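Local coordinates for ApaG protein (Pseudomonas aeruginosa, PDB 3NRF) that is of unknown function, belongs to the DUF4354 family and forms a mostly beta-strand subunit, at residues K24-Q29 with S59-T64. Sequence-based numbering, arbitrary orientation. Where two conformers were deposited one is given.
Sequences KHFRTQ and SFRLDT
The phenyl ring of Phe26 receives the guanidinium end of Arg61 over one face. Arg61 NH2 sits above the ring centre, 3.4 Å from its plane. The closest ring atom is Phe26 CE2, at 3.5 Å from Arg61 NH2. The guanidinium stands almost upright on the ring, with the two planes 84° apart. It therefore points one amino group into the pi face instead of lying flat on it. Arg61 CZ is 4.7 Å from the Phe26 ring centroid, nearly on the ring normal, which makes this a cation-pi contact. The Arg61 chain runs extended from CG to NE, and this carries the charge across to strand 24-37.

Asp63 holds the same guanidinium from its own strand. Arg61 NH1 donates to Asp63 OD1 at 2.9 Å in a salt bridge; the oxygen accepts with its anti lone pair, the one away from OD2. Arg61 NH2 adds a weak second bond to this oxygen. With CG anti to the backbone N (chi1 -169°), the Asp63 carboxylate also meets the far end of the ring. Its OD1 lies 3.6 Å from Phe26 CZ, in an oblique approach. The carboxylate probably offsets the arginine charge beside the phenyl group.

Strand 79-88 runs between the two strands in the sheet, and its Ala87 touches both Phe26 and Arg61. Asp63 and Thr64 together face Ile85 in a classic beta bulge. The contact is thus a cation-pi pair with a salt-bridged arginine, reaching across the intervening strand 79-88 on one face of an antiparallel beta-sheet.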
loop_
_atom_site.group_PDB
_atom_site.type_symbol
_atom_site.label_atom_id
_atom_site.label_comp_id
_atom_site.label_asym_id
_atom_site.label_seq_id
_atom_site.Cartn_x
_atom_site.Cartn_y
_atom_site.Cartn_z
ATOM N N LYS B 24 6.418 -3.299 -25.318
ATOM C CA LYS B 24 6.148 -4.288 -24.308
ATOM C C LYS B 24 6.094 -3.660 -22.931
ATOM O O LYS B 24 7.076 -3.014 -22.514
ATOM C CB LYS B 24 7.276 -5.321 -24.371
ATOM C CG LYS B 24 7.173 -6.470 -23.403
ATOM C CD LYS B 24 8.351 -7.448 -23.629
ATOM C CE LYS B 24 8.344 -8.607 -22.620
ATOM N NZ LYS B 24 7.097 -9.437 -22.719
ATOM N N HIS B 25 4.971 -3.877 -22.255
ATOM C CA HIS B 25 4.735 -3.276 -20.955
ATOM C C HIS B 25 4.272 -4.369 -20.004
ATOM O O HIS B 25 3.438 -5.212 -20.374
ATOM C CB HIS B 25 3.614 -2.231 -21.048
ATOM C CG HIS B 25 3.769 -1.290 -22.188
ATOM N ND1 HIS B 25 4.856 -0.455 -22.318
ATOM C CD2 HIS B 25 2.993 -1.056 -23.274
ATOM C CE1 HIS B 25 4.772 0.218 -23.457
ATOM N NE2 HIS B 25 3.619 -0.093 -24.032
ATOM N N PHE B 26 4.762 -4.356 -18.760
ATOM C CA PHE B 26 4.211 -5.264 -17.771
ATOM C C PHE B 26 4.326 -4.708 -16.355
ATOM O O PHE B 26 5.138 -3.853 -16.084
ATOM C CB PHE B 26 4.745 -6.693 -17.912
ATOM C CG PHE B 26 6.199 -6.868 -17.702
ATOM C CD1 PHE B 26 6.720 -7.121 -16.449
ATOM C CD2 PHE B 26 7.076 -6.945 -18.805
ATOM C CE1 PHE B 26 8.089 -7.344 -16.278
ATOM C CE2 PHE B 26 8.427 -7.184 -18.627
ATOM C CZ PHE B 26 8.946 -7.368 -17.356
ATOM N N ARG B 27 3.409 -5.160 -15.519
ATOM C CA ARG B 27 3.369 -4.817 -14.099
ATOM C C ARG B 27 4.031 -5.937 -13.330
ATOM O O ARG B 27 3.978 -7.118 -13.776
ATOM C CB ARG B 27 1.938 -4.636 -13.620
ATOM C CG ARG B 27 1.318 -3.322 -13.977
ATOM C CD ARG B 27 1.039 -3.133 -15.476
ATOM N NE ARG B 27 0.297 -1.891 -15.699
ATOM C CZ ARG B 27 -0.139 -1.474 -16.888
ATOM N NH1 ARG B 27 0.099 -2.231 -17.958
ATOM N NH2 ARG B 27 -0.788 -0.332 -16.975
ATOM N N THR B 28 4.707 -5.594 -12.233
ATOM C CA THR B 28 5.422 -6.580 -11.432
ATOM C C THR B 28 4.955 -6.577 -9.989
ATOM O O THR B 28 4.565 -5.534 -9.463
ATOM C CB THR B 28 6.936 -6.354 -11.434
ATOM O OG1 THR B 28 7.216 -5.046 -10.905
ATOM C CG2 THR B 28 7.499 -6.479 -12.866
ATOM N N GLN B 29 4.925 -7.764 -9.388
ATOM C CA GLN B 29 4.609 -7.920 -7.962
ATOM C C GLN B 29 5.703 -8.789 -7.341
ATOM O O GLN B 29 5.884 -9.944 -7.722
ATOM C CB GLN B 29 3.248 -8.590 -7.740
ATOM C CG GLN B 29 2.950 -8.866 -6.262
ATOM C CD GLN B 29 2.806 -7.602 -5.443
ATOM O OE1 GLN B 29 1.909 -6.791 -5.679
ATOM N NE2 GLN B 29 3.713 -7.442 -4.464
ATOM N N SER B 59 -2.561 -17.826 -13.366
ATOM C CA SER B 59 -1.168 -17.954 -13.008
ATOM C C SER B 59 -0.399 -16.773 -13.578
ATOM O O SER B 59 -0.769 -16.256 -14.628
ATOM C CB SER B 59 -0.564 -19.215 -13.634
ATOM O OG SER B 59 -1.387 -20.342 -13.397
ATOM N N PHE B 60 0.656 -16.392 -12.903
ATOM C CA PHE B 60 1.532 -15.315 -13.328
ATOM C C PHE B 60 2.955 -15.818 -13.452
ATOM O O PHE B 60 3.477 -16.515 -12.548
ATOM C CB PHE B 60 1.415 -14.124 -12.366
ATOM C CG PHE B 60 0.010 -13.667 -12.206
ATOM C CD1 PHE B 60 -0.618 -12.902 -13.201
ATOM C CD2 PHE B 60 -0.736 -14.029 -11.100
ATOM C CE1 PHE B 60 -1.939 -12.572 -13.118
ATOM C CE2 PHE B 60 -2.092 -13.662 -11.022
ATOM C CZ PHE B 60 -2.658 -12.904 -12.028
ATOM N N ARG B 61 3.571 -15.388 -14.556
ATOM C CA ARG B 61 4.931 -15.803 -14.840
ATOM C C ARG B 61 5.956 -15.144 -13.912
ATOM O O ARG B 61 5.791 -13.984 -13.461
ATOM C CB ARG B 61 5.329 -15.580 -16.303
ATOM C CG ARG B 61 5.520 -14.160 -16.679
ATOM C CD ARG B 61 6.069 -13.947 -18.135
ATOM N NE ARG B 61 6.216 -12.506 -18.279
ATOM C CZ ARG B 61 7.309 -11.815 -17.969
ATOM N NH1 ARG B 61 8.429 -12.428 -17.598
ATOM N NH2 ARG B 61 7.290 -10.492 -18.063
ATOM N N LEU B 62 6.979 -15.921 -13.637
ATOM C CA LEU B 62 8.091 -15.545 -12.799
ATOM C C LEU B 62 9.056 -14.794 -13.690
ATOM O O LEU B 62 9.616 -15.374 -14.623
ATOM C CB LEU B 62 8.749 -16.786 -12.179
ATOM C CG LEU B 62 9.956 -16.609 -11.292
ATOM C CD1 LEU B 62 9.566 -15.740 -10.075
ATOM C CD2 LEU B 62 10.590 -17.915 -10.819
ATOM N N ASP B 63 9.224 -13.496 -13.421
ATOM C CA ASP B 63 10.122 -12.653 -14.196
ATOM C C ASP B 63 11.581 -12.766 -13.760
ATOM O O ASP B 63 12.479 -12.934 -14.623
ATOM C CB ASP B 63 9.642 -11.201 -14.167
ATOM C CG ASP B 63 10.402 -10.332 -15.173
ATOM O OD1 ASP B 63 10.274 -10.562 -16.395
ATOM O OD2 ASP B 63 11.101 -9.403 -14.749
ATOM N N THR B 64 11.860 -12.662 -12.447
ATOM C CA THR B 64 13.209 -12.847 -11.910
ATOM C C THR B 64 13.081 -13.519 -10.537
ATOM O O THR B 64 12.007 -13.439 -9.883
ATOM C CB THR B 64 14.018 -11.540 -11.769
ATOM O OG1 THR B 64 13.310 -10.642 -10.936
ATOM C CG2 THR B 64 14.261 -10.866 -13.151
#